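Local coordinates for protein beta-glucanase (Podospora anserina, PDB 4LE4) that probably hydrolyses beta-glucans, cellulose-type chains among them, as a glycoside hydrolase of family 131 whose catalytic domain belongs to the concanavalin clan, at residues 68-73 and 78-83; 97-102 and 125-130; 118-123 and 165-170; 10-15 and 28-33. One frame throughout, in Å; residues are numbered along the deposited sequence.

Contact 1 of 4, residues 68-73 and 78-83; sequences NTAYWN and RRTELI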
loop_
_atom_site.group_PDB
_atom_site.type_symbol
_atom_site.label_atom_id
_atom_site.label_comp_id
_atom_site.label_asym_id
_atom_site.label_seq_id
_atom_site.Cartn_x
_atom_site.Cartn_y
_atom_site.Cartn_z
ATOM N N ASN A 68 -13.162 -2.979 14.652
ATOM C CA ASN A 68 -13.858 -1.926 15.375
ATOM C C ASN A 68 -12.992 -1.013 16.212
ATOM O O ASN A 68 -13.442 0.060 16.628
ATOM C CB ASN A 68 -14.961 -2.501 16.261
ATOM C CG ASN A 68 -16.040 -3.195 15.465
ATOM O OD1 ASN A 68 -16.528 -2.671 14.454
ATOM N ND2 ASN A 68 -16.434 -4.386 15.920
ATOM N N THR A 69 -11.740 -1.407 16.444
ATOM C CA THR A 69 -10.839 -0.603 17.274
ATOM C C THR A 69 -9.742 0.131 16.477
ATOM O O THR A 69 -8.871 0.772 17.064
ATOM C CB THR A 69 -10.106 -1.496 18.270
ATOM O OG1 THR A 69 -9.189 -2.332 17.549
ATOM C CG2 THR A 69 -11.113 -2.415 18.996
ATOM N N ALA A 70 -9.789 0.010 15.160
ATOM C CA ALA A 70 -8.768 0.600 14.301
ATOM C C ALA A 70 -8.862 2.116 14.125
ATOM O O ALA A 70 -8.921 2.602 13.001
ATOM C CB ALA A 70 -8.776 -0.091 12.949
ATOM N N TYR A 71 -8.832 2.838 15.243
ATOM C CA TYR A 71 -8.907 4.295 15.222
ATOM C C TYR A 71 -7.668 4.839 15.904
ATOM O O TYR A 71 -7.354 4.441 17.029
ATOM C CB TYR A 71 -10.169 4.772 15.952
ATOM C CG TYR A 71 -11.430 4.484 15.187
ATOM C CD1 TYR A 71 -11.914 5.394 14.241
ATOM C CD2 TYR A 71 -12.112 3.283 15.362
ATOM C CE1 TYR A 71 -13.031 5.126 13.498
ATOM C CE2 TYR A 71 -13.231 2.995 14.602
ATOM C CZ TYR A 71 -13.684 3.927 13.673
ATOM O OH TYR A 71 -14.771 3.637 12.893
ATOM N N TRP A 72 -6.961 5.748 15.230
ATOM C CA TRP A 72 -5.735 6.321 15.765
ATOM C C TRP A 72 -5.892 7.788 16.174
ATOM O O TRP A 72 -6.507 8.577 15.466
ATOM C CB TRP A 72 -4.613 6.238 14.715
ATOM C CG TRP A 72 -3.292 6.845 15.138
ATOM C CD1 TRP A 72 -2.485 6.434 16.177
ATOM C CD2 TRP A 72 -2.624 7.962 14.532
ATOM N NE1 TRP A 72 -1.358 7.237 16.245
ATOM C CE2 TRP A 72 -1.428 8.178 15.249
ATOM C CE3 TRP A 72 -2.931 8.811 13.450
ATOM C CZ2 TRP A 72 -0.532 9.212 14.919
ATOM C CZ3 TRP A 72 -2.043 9.833 13.122
ATOM C CH2 TRP A 72 -0.860 10.022 13.854
ATOM N N ASN A 73 -5.326 8.136 17.325
ATOM C CA ASN A 73 -5.307 9.523 17.786
ATOM C C ASN A 73 -6.678 10.198 17.826
ATOM O O ASN A 73 -6.807 11.348 17.427
ATOM C CB ASN A 73 -4.379 10.306 16.855
ATOM C CG ASN A 73 -3.882 11.604 17.457
ATOM O OD1 ASN A 73 -3.289 12.424 16.765
ATOM N ND2 ASN A 73 -4.114 11.797 18.740
ATOM N N ARG A 78 -10.914 5.023 10.055
ATOM C CA ARG A 78 -10.208 3.806 10.535
ATOM C C ARG A 78 -8.870 3.733 9.791
ATOM O O ARG A 78 -8.810 3.995 8.589
ATOM C CB ARG A 78 -10.957 2.517 10.195
ATOM C CG ARG A 78 -12.389 2.480 10.616
ATOM C CD ARG A 78 -13.156 1.487 9.703
ATOM N NE ARG A 78 -13.114 0.239 10.391
ATOM C CZ ARG A 78 -13.602 -0.929 10.004
ATOM N NH1 ARG A 78 -14.224 -1.133 8.831
ATOM N NH2 ARG A 78 -13.507 -1.908 10.885
ATOM N N ARG A 79 -7.807 3.350 10.492
ATOM C CA ARG A 79 -6.479 3.269 9.872
ATOM C C ARG A 79 -5.591 2.196 10.480
ATOM O O ARG A 79 -5.592 2.006 11.671
ATOM C CB ARG A 79 -5.707 4.595 10.057
ATOM C CG ARG A 79 -6.429 5.846 9.580
ATOM C CD ARG A 79 -5.702 7.087 10.045
ATOM N NE ARG A 79 -4.536 7.340 9.218
ATOM C CZ ARG A 79 -3.877 8.496 9.209
ATOM N NH1 ARG A 79 -4.277 9.498 9.991
ATOM N NH2 ARG A 79 -2.822 8.639 8.421
ATOM N N THR A 80 -4.806 1.547 9.628
ATOM C CA THR A 80 -3.783 0.588 10.043
ATOM C C THR A 80 -2.729 0.861 8.970
ATOM O O THR A 80 -2.912 0.499 7.794
ATOM C CB THR A 80 -4.212 -0.888 9.958
ATOM O OG1 THR A 80 -5.260 -1.150 10.900
ATOM C CG2 THR A 80 -3.029 -1.772 10.296
ATOM N N GLU A 81 -1.655 1.519 9.374
ATOM C CA GLU A 81 -0.617 1.896 8.408
ATOM C C GLU A 81 0.786 1.700 8.963
ATOM O O GLU A 81 1.004 1.868 10.154
ATOM C CB GLU A 81 -0.812 3.392 8.029
ATOM C CG GLU A 81 -2.158 3.678 7.378
ATOM C CD GLU A 81 -2.650 5.109 7.622
ATOM O OE1 GLU A 81 -1.793 6.028 7.770
ATOM O OE2 GLU A 81 -3.886 5.312 7.668
ATOM N N LEU A 82 1.720 1.346 8.069
ATOM C CA LEU A 82 3.127 1.158 8.367
ATOM C C LEU A 82 3.841 2.210 7.509
ATOM O O LEU A 82 3.420 2.475 6.389
ATOM C CB LEU A 82 3.617 -0.237 7.903
ATOM C CG LEU A 82 2.785 -1.410 8.435
ATOM C CD1 LEU A 82 3.294 -2.711 7.872
ATOM C CD2 LEU A 82 2.854 -1.391 9.945
ATOM N N ILE A 83 4.898 2.799 8.039
ATOM C CA ILE A 83 5.667 3.790 7.294
ATOM C C ILE A 83 7.115 3.287 7.211
ATOM O O ILE A 83 7.652 2.769 8.188
ATOM C CB ILE A 83 5.616 5.175 8.020
ATOM C CG1 ILE A 83 4.181 5.722 7.953
ATOM C CG2 ILE A 83 6.495 6.242 7.306
ATOM C CD1 ILE A 83 3.982 6.916 8.831
#
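A70 O accepts the backbone N-H of R79, N to O 2.8 Å at 154° on the hydrogen, while the loop part 68-72 runs about 72° from the strand part 78-80. A70 is the centre of an inverse gamma turn, and its carbonyl also receives a C-H...O contact from R78 CA at 3.0 Å. The hydroxyl end of Y71 reaches the aliphatic part of R78, OH to CG 3.5 Å; that hydroxyl is itself bonded to D219, and the R78 charge goes to E211. R79 bends at its third torsion and grips E81 side-on, NE to OE2 2.6 Å and NH2 to OE1 2.9 Å. NH1 is turned to the other side, hydrogen-bonded to Q75, and lies at the edge of the W72 indole, 3.8 Å from CE3, with the two planes nearly perpendicular (88°). A leucine in place of R79 would probably take the two guanidinium bonds from the buried E81 carboxylate, leaving it H206, and strip the W72 edge of its polar neighbour. A loop folding back on the first residues of the strand it leads into is seen here at the start of strand 78-84, in one sheet of the concanavalin-clan beta-sandwich.

Contact 2 of 4, residues 97-102 and 125-130; sequences YHFSLM and TELKSG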
loop_
_atom_site.group_PDB
_atom_site.type_symbol
_atom_site.label_atom_id
_atom_site.label_comp_id
_atom_site.label_asym_id
_atom_site.label_seq_id
_atom_site.Cartn_x
_atom_site.Cartn_y
_atom_site.Cartn_z
ATOM N N TYR A 97 8.160 3.087 -6.395
ATOM C CA TYR A 97 7.559 2.578 -5.163
ATOM C C TYR A 97 6.708 1.360 -5.494
ATOM O O TYR A 97 5.680 1.482 -6.145
ATOM C CB TYR A 97 6.670 3.641 -4.532
ATOM C CG TYR A 97 7.407 4.662 -3.728
ATOM C CD1 TYR A 97 8.320 5.520 -4.339
ATOM C CD2 TYR A 97 7.177 4.793 -2.359
ATOM C CE1 TYR A 97 8.980 6.493 -3.586
ATOM C CE2 TYR A 97 7.830 5.756 -1.602
ATOM C CZ TYR A 97 8.729 6.607 -2.225
ATOM O OH TYR A 97 9.335 7.607 -1.479
ATOM N N HIS A 98 7.139 0.194 -5.039
ATOM C CA HIS A 98 6.439 -1.057 -5.330
ATOM C C HIS A 98 5.543 -1.587 -4.213
ATOM O O HIS A 98 5.791 -1.379 -3.028
ATOM C CB HIS A 98 7.435 -2.206 -5.554
ATOM C CG HIS A 98 8.216 -2.155 -6.828
ATOM N ND1 HIS A 98 9.402 -1.458 -6.955
ATOM C CD2 HIS A 98 8.025 -2.793 -8.007
ATOM C CE1 HIS A 98 9.903 -1.664 -8.163
ATOM N NE2 HIS A 98 9.088 -2.475 -8.817
ATOM N N PHE A 99 4.509 -2.312 -4.618
ATOM C CA PHE A 99 3.630 -3.022 -3.679
ATOM C C PHE A 99 2.640 -3.873 -4.437
ATOM O O PHE A 99 2.315 -3.583 -5.581
ATOM C CB PHE A 99 2.900 -2.113 -2.676
ATOM C CG PHE A 99 1.920 -1.132 -3.304
ATOM C CD1 PHE A 99 2.387 0.041 -3.862
ATOM C CD2 PHE A 99 0.532 -1.398 -3.329
ATOM C CE1 PHE A 99 1.514 0.959 -4.452
ATOM C CE2 PHE A 99 -0.370 -0.459 -3.931
ATOM C CZ PHE A 99 0.136 0.711 -4.485
ATOM N N SER A 100 2.188 -4.957 -3.806
ATOM C CA SER A 100 1.202 -5.825 -4.419
ATOM C C SER A 100 0.065 -5.851 -3.380
ATOM O O SER A 100 0.309 -5.850 -2.187
ATOM C CB SER A 100 1.785 -7.218 -4.688
ATOM O OG SER A 100 2.877 -7.143 -5.620
ATOM N N LEU A 101 -1.168 -5.836 -3.868
ATOM C CA LEU A 101 -2.361 -5.782 -3.032
ATOM C C LEU A 101 -3.439 -6.752 -3.504
ATOM O O LEU A 101 -3.624 -6.925 -4.696
ATOM C CB LEU A 101 -2.913 -4.353 -3.123
ATOM C CG LEU A 101 -4.209 -4.021 -2.386
ATOM C CD1 LEU A 101 -3.969 -4.019 -0.881
ATOM C CD2 LEU A 101 -4.677 -2.610 -2.874
ATOM N N MET A 102 -4.210 -7.312 -2.568
ATOM C CA MET A 102 -5.292 -8.245 -2.954
ATOM C C MET A 102 -6.371 -8.198 -1.878
ATOM O O MET A 102 -6.093 -7.900 -0.713
ATOM C CB MET A 102 -4.711 -9.683 -3.066
ATOM C CG MET A 102 -5.695 -10.843 -3.356
ATOM S SD MET A 102 -6.470 -11.484 -1.819
ATOM C CE MET A 102 -5.099 -12.511 -1.121
ATOM N N THR A 125 -0.326 11.133 -4.481
ATOM C CA THR A 125 -0.704 9.929 -5.235
ATOM C C THR A 125 -1.107 8.838 -4.211
ATOM O O THR A 125 -0.715 8.899 -3.052
ATOM C CB THR A 125 0.384 9.421 -6.200
ATOM O OG1 THR A 125 -0.223 8.496 -7.114
ATOM C CG2 THR A 125 1.538 8.729 -5.442
ATOM N N GLU A 126 -1.931 7.894 -4.643
ATOM C CA GLU A 126 -2.445 6.837 -3.756
ATOM C C GLU A 126 -3.406 5.991 -4.583
ATOM O O GLU A 126 -3.692 6.320 -5.751
ATOM C CB GLU A 126 -3.263 7.502 -2.643
ATOM C CG GLU A 126 -4.542 8.248 -3.182
ATOM C CD GLU A 126 -5.129 9.269 -2.204
ATOM O OE1 GLU A 126 -5.151 8.969 -1.004
ATOM O OE2 GLU A 126 -5.605 10.370 -2.630
ATOM N N LEU A 127 -3.885 4.880 -4.002
ATOM C CA LEU A 127 -4.954 4.135 -4.657
ATOM C C LEU A 127 -6.184 4.477 -3.803
ATOM O O LEU A 127 -6.051 4.907 -2.650
ATOM C CB LEU A 127 -4.749 2.610 -4.614
ATOM C CG LEU A 127 -3.488 2.071 -5.283
ATOM C CD1 LEU A 127 -3.549 0.525 -5.252
ATOM C CD2 LEU A 127 -3.345 2.592 -6.698
ATOM N N LYS A 128 -7.367 4.310 -4.386
ATOM C CA LYS A 128 -8.602 4.526 -3.657
ATOM C C LYS A 128 -9.564 3.446 -4.060
ATOM O O LYS A 128 -9.442 2.831 -5.119
ATOM C CB LYS A 128 -9.231 5.883 -3.995
ATOM C CG LYS A 128 -8.477 7.058 -3.406
ATOM C CD LYS A 128 -9.310 8.334 -3.521
ATOM C CE LYS A 128 -8.609 9.483 -2.805
ATOM N NZ LYS A 128 -9.501 10.662 -2.660
ATOM N N SER A 129 -10.541 3.198 -3.200
ATOM C CA SER A 129 -11.548 2.225 -3.527
ATOM C C SER A 129 -12.826 2.651 -2.786
ATOM O O SER A 129 -12.778 3.479 -1.866
ATOM C CB SER A 129 -11.111 0.814 -3.093
ATOM O OG SER A 129 -11.236 0.625 -1.682
ATOM N N GLY A 130 -13.944 2.064 -3.190
ATOM C CA GLY A 130 -15.201 2.384 -2.546
ATOM C C GLY A 130 -15.904 3.609 -3.104
ATOM O O GLY A 130 -15.465 4.225 -4.054
#
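This is an apolar contact between the two sheets of the beta-sandwich, the fold of the concanavalin clan, made deep in the core; its centre lies about 5 Å from the centre of the chain. Strand 94-102 lies in one antiparallel sheet and strand 125-129 in the other, and no hydrogen bond joins the two segments: at their closest, L101 CA and L127 CA are 10.4 Å apart, a spacing that side chains have to fill. Three do so. F99, L101 and L127 all point toward the opposing strand, and the single branch CD1 of L127 meets both residues on the other side. With CG between the backbone N and the carbonyl carbon (chi1 64°), the F99 ring is sent toward L127 and meets it with CE2 and CZ at the edge, not over a face. L101 approaches L127 tip to tip. Y167, on strand 163-170 beside strand 94-102, adds an edge-to-face contact to the F99 ring, while W226 touches L101, extending the cluster into neighbouring strands of the same sheet. The closest approach is F99 CE2 to L127 CD1 at 3.6 Å, against 4.1 Å from L101 CD2 to that same methyl.

Contact 3 of 4, residues 118-123 and 165-170; sequences AFFESH and VAYEID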
loop_
_atom_site.group_PDB
_atom_site.type_symbol
_atom_site.label_atom_id
_atom_site.label_comp_id
_atom_site.label_asym_id
_atom_site.label_seq_id
_atom_site.Cartn_x
_atom_site.Cartn_y
_atom_site.Cartn_z
ATOM N N ALA A 118 -1.985 2.937 0.366
ATOM C CA ALA A 118 -0.599 3.184 -0.112
ATOM C C ALA A 118 -0.420 4.665 -0.518
ATOM O O ALA A 118 0.135 5.004 -1.579
ATOM C CB ALA A 118 -0.315 2.293 -1.288
ATOM N N PHE A 119 -0.857 5.538 0.363
ATOM C CA PHE A 119 -0.833 6.975 0.094
ATOM C C PHE A 119 0.275 7.739 0.754
ATOM O O PHE A 119 0.772 7.339 1.817
ATOM C CB PHE A 119 -2.179 7.597 0.549
ATOM C CG PHE A 119 -2.472 7.438 2.053
ATOM C CD1 PHE A 119 -3.187 6.328 2.535
ATOM C CD2 PHE A 119 -2.060 8.409 2.960
ATOM C CE1 PHE A 119 -3.485 6.207 3.910
ATOM C CE2 PHE A 119 -2.348 8.307 4.335
ATOM C CZ PHE A 119 -3.061 7.202 4.813
ATOM N N PHE A 120 0.678 8.857 0.127
ATOM C CA PHE A 120 1.659 9.732 0.759
ATOM C C PHE A 120 0.870 10.663 1.677
ATOM O O PHE A 120 -0.331 10.849 1.490
ATOM C CB PHE A 120 2.449 10.537 -0.301
ATOM C CG PHE A 120 3.409 9.686 -1.081
ATOM C CD1 PHE A 120 4.718 9.514 -0.628
ATOM C CD2 PHE A 120 2.991 8.987 -2.206
ATOM C CE1 PHE A 120 5.595 8.655 -1.271
ATOM C CE2 PHE A 120 3.866 8.115 -2.865
ATOM C CZ PHE A 120 5.190 7.951 -2.377
ATOM N N GLU A 121 1.531 11.240 2.675
ATOM C CA GLU A 121 0.856 12.127 3.626
ATOM C C GLU A 121 0.123 13.331 3.001
ATOM O O GLU A 121 -0.854 13.815 3.551
ATOM C CB GLU A 121 1.857 12.603 4.674
ATOM C CG GLU A 121 1.316 12.541 6.087
ATOM C CD GLU A 121 2.394 12.349 7.145
ATOM O OE1 GLU A 121 2.896 11.204 7.332
ATOM O OE2 GLU A 121 2.738 13.363 7.798
ATOM N N SER A 122 0.601 13.801 1.864
ATOM C CA SER A 122 -0.047 14.932 1.173
ATOM C C SER A 122 -1.071 14.412 0.161
ATOM O O SER A 122 -1.761 15.177 -0.529
ATOM C CB SER A 122 1.031 15.707 0.424
ATOM O OG SER A 122 1.512 14.910 -0.625
ATOM N N HIS A 123 -1.152 13.091 0.058
ATOM C CA HIS A 123 -2.040 12.430 -0.890
ATOM C C HIS A 123 -1.802 12.818 -2.358
ATOM O O HIS A 123 -2.723 12.774 -3.168
ATOM C CB HIS A 123 -3.525 12.635 -0.489
ATOM C CG HIS A 123 -3.878 12.012 0.834
ATOM N ND1 HIS A 123 -3.598 12.607 2.048
ATOM C CD2 HIS A 123 -4.480 10.834 1.127
ATOM C CE1 HIS A 123 -4.018 11.824 3.033
ATOM N NE2 HIS A 123 -4.553 10.744 2.496
ATOM N N VAL A 165 1.817 -3.053 -8.288
ATOM C CA VAL A 165 1.924 -1.648 -8.680
ATOM C C VAL A 165 3.330 -1.085 -8.437
ATOM O O VAL A 165 4.066 -1.564 -7.561
ATOM C CB VAL A 165 0.986 -0.784 -7.778
ATOM C CG1 VAL A 165 1.188 0.734 -8.041
ATOM C CG2 VAL A 165 -0.473 -1.200 -7.973
ATOM N N ALA A 166 3.728 -0.135 -9.279
ATOM C CA ALA A 166 4.929 0.611 -9.001
ATOM C C ALA A 166 4.592 2.060 -9.345
ATOM O O ALA A 166 4.143 2.341 -10.464
ATOM C CB ALA A 166 6.127 0.136 -9.824
ATOM N N TYR A 167 4.733 2.968 -8.371
ATOM C CA TYR A 167 4.536 4.400 -8.661
ATOM C C TYR A 167 5.917 4.841 -9.180
ATOM O O TYR A 167 6.897 4.614 -8.499
ATOM C CB TYR A 167 4.314 5.224 -7.403
ATOM C CG TYR A 167 3.111 4.893 -6.577
ATOM C CD1 TYR A 167 1.925 4.492 -7.172
ATOM C CD2 TYR A 167 3.144 5.063 -5.188
ATOM C CE1 TYR A 167 0.778 4.272 -6.398
ATOM C CE2 TYR A 167 2.010 4.845 -4.400
ATOM C CZ TYR A 167 0.824 4.449 -5.015
ATOM O OH TYR A 167 -0.322 4.240 -4.251
ATOM N N GLU A 168 5.978 5.427 -10.368
ATOM C CA GLU A 168 7.239 5.935 -10.937
ATOM C C GLU A 168 7.220 7.411 -10.544
ATOM O O GLU A 168 6.508 8.221 -11.145
ATOM C CB GLU A 168 7.219 5.794 -12.464
ATOM C CG GLU A 168 8.407 6.522 -13.131
ATOM C CD GLU A 168 8.538 6.287 -14.624
ATOM O OE1 GLU A 168 7.613 5.741 -15.255
ATOM O OE2 GLU A 168 9.594 6.673 -15.178
ATOM N N ILE A 169 7.976 7.770 -9.516
ATOM C CA ILE A 169 7.916 9.138 -9.063
ATOM C C ILE A 169 9.210 9.898 -9.377
ATOM O O ILE A 169 10.294 9.417 -9.073
ATOM C CB ILE A 169 7.668 9.177 -7.536
ATOM C CG1 ILE A 169 6.462 8.272 -7.187
ATOM C CG2 ILE A 169 7.429 10.637 -7.074
ATOM C CD1 ILE A 169 6.066 8.280 -5.737
ATOM N N ASP A 170 9.077 11.063 -9.994
ATOM C CA ASP A 170 10.246 11.906 -10.244
ATOM C C ASP A 170 10.035 13.084 -9.316
ATOM O O ASP A 170 9.269 13.998 -9.641
ATOM C CB ASP A 170 10.297 12.408 -11.691
ATOM C CG ASP A 170 11.626 13.108 -12.010
ATOM O OD1 ASP A 170 12.269 13.621 -11.066
ATOM O OD2 ASP A 170 12.018 13.139 -13.197
#
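Between the facing sheets of the concanavalin-type beta-sandwich, a tyrosine of strand 163-170 crosses the interior to hold the backbone of strand 115-120 at its corner. The chain turns at A118, and Y167 OH gives a hydrogen bond to A118 O, 2.8 Å away. The hydroxyl stands above the carbonyl plane, 36° out of it, with a C=O...O angle of 131°, while seen from the tyrosine the carbonyl oxygen lies in the plane of the ring, at its edge. W205 NE1 is a second donor to A118 O, so two bonds satisfy this buried acceptor. With CG anti to its own carbonyl carbon (chi1 -62°), Y167 is directed toward the opposite sheet, where its ring slides past F120 in the reverse sense; CD2 meets the F120 edge, 3.9 Å from CE2. The CB of A118 also packs on the hydroxyl oxygen at 3.5 Å. A phenylalanine in place of Y167 would probably leave A118 O with the W205 bond alone of the two. From F120 the chain makes a type I turn to H123, closed by the H123 N to F120 O bond. The F120 ring is also stacked with F124 and W205, and its far corner ends on I169, whose CD1 lies 3.5 Å from F120 CZ.

Contact 4 of 4, residues 10-15 and 28-33; sequences NDMTSS and GPYQYY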
loop_
_atom_site.group_PDB
_atom_site.type_symbol
_atom_site.label_atom_id
_atom_site.label_comp_id
_atom_site.label_asym_id
_atom_site.label_seq_id
_atom_site.Cartn_x
_atom_site.Cartn_y
_atom_site.Cartn_z
ATOM N N ASN A 10 11.054 -9.863 4.978
ATOM C CA ASN A 10 11.895 -11.058 4.904
ATOM C C ASN A 10 12.763 -11.390 6.108
ATOM O O ASN A 10 13.093 -12.564 6.302
ATOM C CB ASN A 10 12.750 -11.047 3.634
ATOM C CG ASN A 10 11.941 -11.310 2.390
ATOM O OD1 ASN A 10 10.884 -11.960 2.431
ATOM N ND2 ASN A 10 12.447 -10.847 1.267
ATOM N N ASP A 11 13.114 -10.391 6.911
ATOM C CA ASP A 11 13.906 -10.636 8.111
ATOM C C ASP A 11 13.040 -10.718 9.373
ATOM O O ASP A 11 13.561 -10.765 10.486
ATOM C CB ASP A 11 14.981 -9.558 8.276
ATOM C CG ASP A 11 16.166 -9.767 7.342
ATOM O OD1 ASP A 11 16.156 -10.733 6.550
ATOM O OD2 ASP A 11 17.133 -8.961 7.395
ATOM N N MET A 12 11.720 -10.731 9.212
ATOM C CA MET A 12 10.826 -10.847 10.358
ATOM C C MET A 12 10.253 -12.237 10.424
ATOM O O MET A 12 9.957 -12.849 9.398
ATOM C CB MET A 12 9.633 -9.908 10.262
ATOM C CG MET A 12 9.973 -8.480 10.518
ATOM S SD MET A 12 8.432 -7.538 10.508
ATOM C CE MET A 12 9.094 -5.994 9.980
ATOM N N THR A 13 10.071 -12.725 11.639
ATOM C CA THR A 13 9.474 -14.025 11.816
ATOM C C THR A 13 7.956 -13.906 11.845
ATOM O O THR A 13 7.255 -14.729 11.266
ATOM C CB THR A 13 10.005 -14.650 13.094
ATOM O OG1 THR A 13 11.404 -14.897 12.899
ATOM C CG2 THR A 13 9.270 -15.956 13.435
ATOM N N SER A 14 7.467 -12.842 12.471
ATOM C CA SER A 14 6.028 -12.620 12.616
ATOM C C SER A 14 5.802 -11.105 12.770
ATOM O O SER A 14 6.749 -10.357 12.923
ATOM C CB SER A 14 5.510 -13.344 13.860
ATOM O OG SER A 14 5.790 -12.608 15.044
ATOM N N SER A 15 4.549 -10.664 12.748
ATOM C CA SER A 15 4.263 -9.236 12.876
ATOM C C SER A 15 4.612 -8.660 14.246
ATOM O O SER A 15 4.641 -7.433 14.419
ATOM C CB SER A 15 2.789 -8.966 12.555
ATOM O OG SER A 15 1.951 -9.647 13.468
ATOM N N GLY A 28 14.540 -1.580 12.674
ATOM C CA GLY A 28 13.758 -2.377 11.750
ATOM C C GLY A 28 13.368 -1.593 10.510
ATOM O O GLY A 28 13.718 -0.426 10.379
ATOM N N PRO A 29 12.618 -2.208 9.595
ATOM C CA PRO A 29 12.192 -1.560 8.347
ATOM C C PRO A 29 10.935 -0.701 8.356
ATOM O O PRO A 29 10.673 0.017 7.372
ATOM C CB PRO A 29 12.013 -2.740 7.419
ATOM C CG PRO A 29 11.371 -3.752 8.353
ATOM C CD PRO A 29 12.236 -3.630 9.610
ATOM N N TYR A 30 10.154 -0.781 9.433
ATOM C CA TYR A 30 8.887 -0.054 9.494
ATOM C C TYR A 30 8.583 0.666 10.783
ATOM O O TYR A 30 8.767 0.118 11.868
ATOM C CB TYR A 30 7.711 -1.019 9.282
ATOM C CG TYR A 30 7.441 -1.484 7.859
ATOM C CD1 TYR A 30 6.905 -0.613 6.904
ATOM C CD2 TYR A 30 7.667 -2.809 7.491
ATOM C CE1 TYR A 30 6.590 -1.068 5.617
ATOM C CE2 TYR A 30 7.370 -3.278 6.206
ATOM C CZ TYR A 30 6.824 -2.396 5.277
ATOM O OH TYR A 30 6.479 -2.854 4.036
ATOM N N GLN A 31 8.059 1.884 10.666
ATOM C CA GLN A 31 7.618 2.603 11.838
ATOM C C GLN A 31 6.187 2.069 12.078
ATOM O O GLN A 31 5.346 2.023 11.147
ATOM C CB GLN A 31 7.546 4.109 11.577
ATOM C CG GLN A 31 8.774 4.689 10.922
ATOM C CD GLN A 31 8.757 6.207 10.950
ATOM O OE1 GLN A 31 7.696 6.826 10.847
ATOM N NE2 GLN A 31 9.946 6.818 11.078
ATOM N N TYR A 32 5.900 1.695 13.312
ATOM C CA TYR A 32 4.589 1.174 13.648
ATOM C C TYR A 32 3.964 2.009 14.764
ATOM O O TYR A 32 4.327 1.880 15.940
ATOM C CB TYR A 32 4.730 -0.300 14.050
ATOM C CG TYR A 32 3.398 -0.933 14.386
ATOM C CD1 TYR A 32 2.383 -0.987 13.441
ATOM C CD2 TYR A 32 3.143 -1.407 15.665
ATOM C CE1 TYR A 32 1.109 -1.501 13.768
ATOM C CE2 TYR A 32 1.875 -1.930 16.000
ATOM C CZ TYR A 32 0.878 -1.963 15.048
ATOM O OH TYR A 32 -0.375 -2.436 15.370
ATOM N N TYR A 33 3.070 2.933 14.385
ATOM C CA TYR A 33 2.399 3.758 15.380
ATOM C C TYR A 33 1.000 4.201 14.973
ATOM O O TYR A 33 0.211 4.540 15.847
ATOM C CB TYR A 33 3.247 4.976 15.777
ATOM C CG TYR A 33 3.466 5.990 14.669
ATOM C CD1 TYR A 33 4.538 5.861 13.792
ATOM C CD2 TYR A 33 2.631 7.096 14.535
ATOM C CE1 TYR A 33 4.795 6.804 12.816
ATOM C CE2 TYR A 33 2.865 8.052 13.556
ATOM C CZ TYR A 33 3.953 7.903 12.695
ATOM O OH TYR A 33 4.182 8.820 11.690
#
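M12 reaches out from the loop 10-15 and P29 from the start of the segment 28-33, and the two meet tip to tip at the margin of the beta-sandwich, where a loop lies against the entry to strand 30-34. CG of M12 is anti to its carbonyl carbon (chi1 -74°) and the chain beyond is extended, a shape that carries the terminal methyl across to the proline. CE is the atom that does the touching: it faces CG of P29 and stands 3.9 Å from CD of that ring. The same methyl has a looser neighbour in Y30, sitting near the plane of the aromatic ring at its edge, 4.3 Å from CD2, so it meets the rim of the tyrosine and not its face. No hydrogen bond joins the two segments; each is tied to other parts of the chain. The backbone oxygen of M12 takes a hydrogen bond from R59, the Y30 hydroxyl is bonded to G7 O, and W5 binds P29 O. At the backbone angles of G28 (phi 86°) a side chain would jam against the preceding carbonyl oxygen, which calls for glycine. M12 CE comes closest to P29 at CG, 3.6 Å away.

In the fold
The four contacts illustrate how one sandwich is closed at its core and trimmed at its margin. Contacts 2 and 3 join the two sheets, their centres about 9 Å apart and their segments alternating along the chain; F99 O to V165 N, at 2.8 Å, probably hydrogen-bonds their neighbouring strands. Contacts 1 and 4 each set a loop on a strand, and those strands are neighbours: I83 O meets Q31 N at 2.7 Å, a probable hydrogen bond, although the centres are about 17 Å apart. F119 of contact 3 packs on E81 of contact 1, CZ to OE1 3.4 Å. Contacts 2 and 4 do not touch, with centres about 20 Å apart. All four belong to the family 131 catalytic domain.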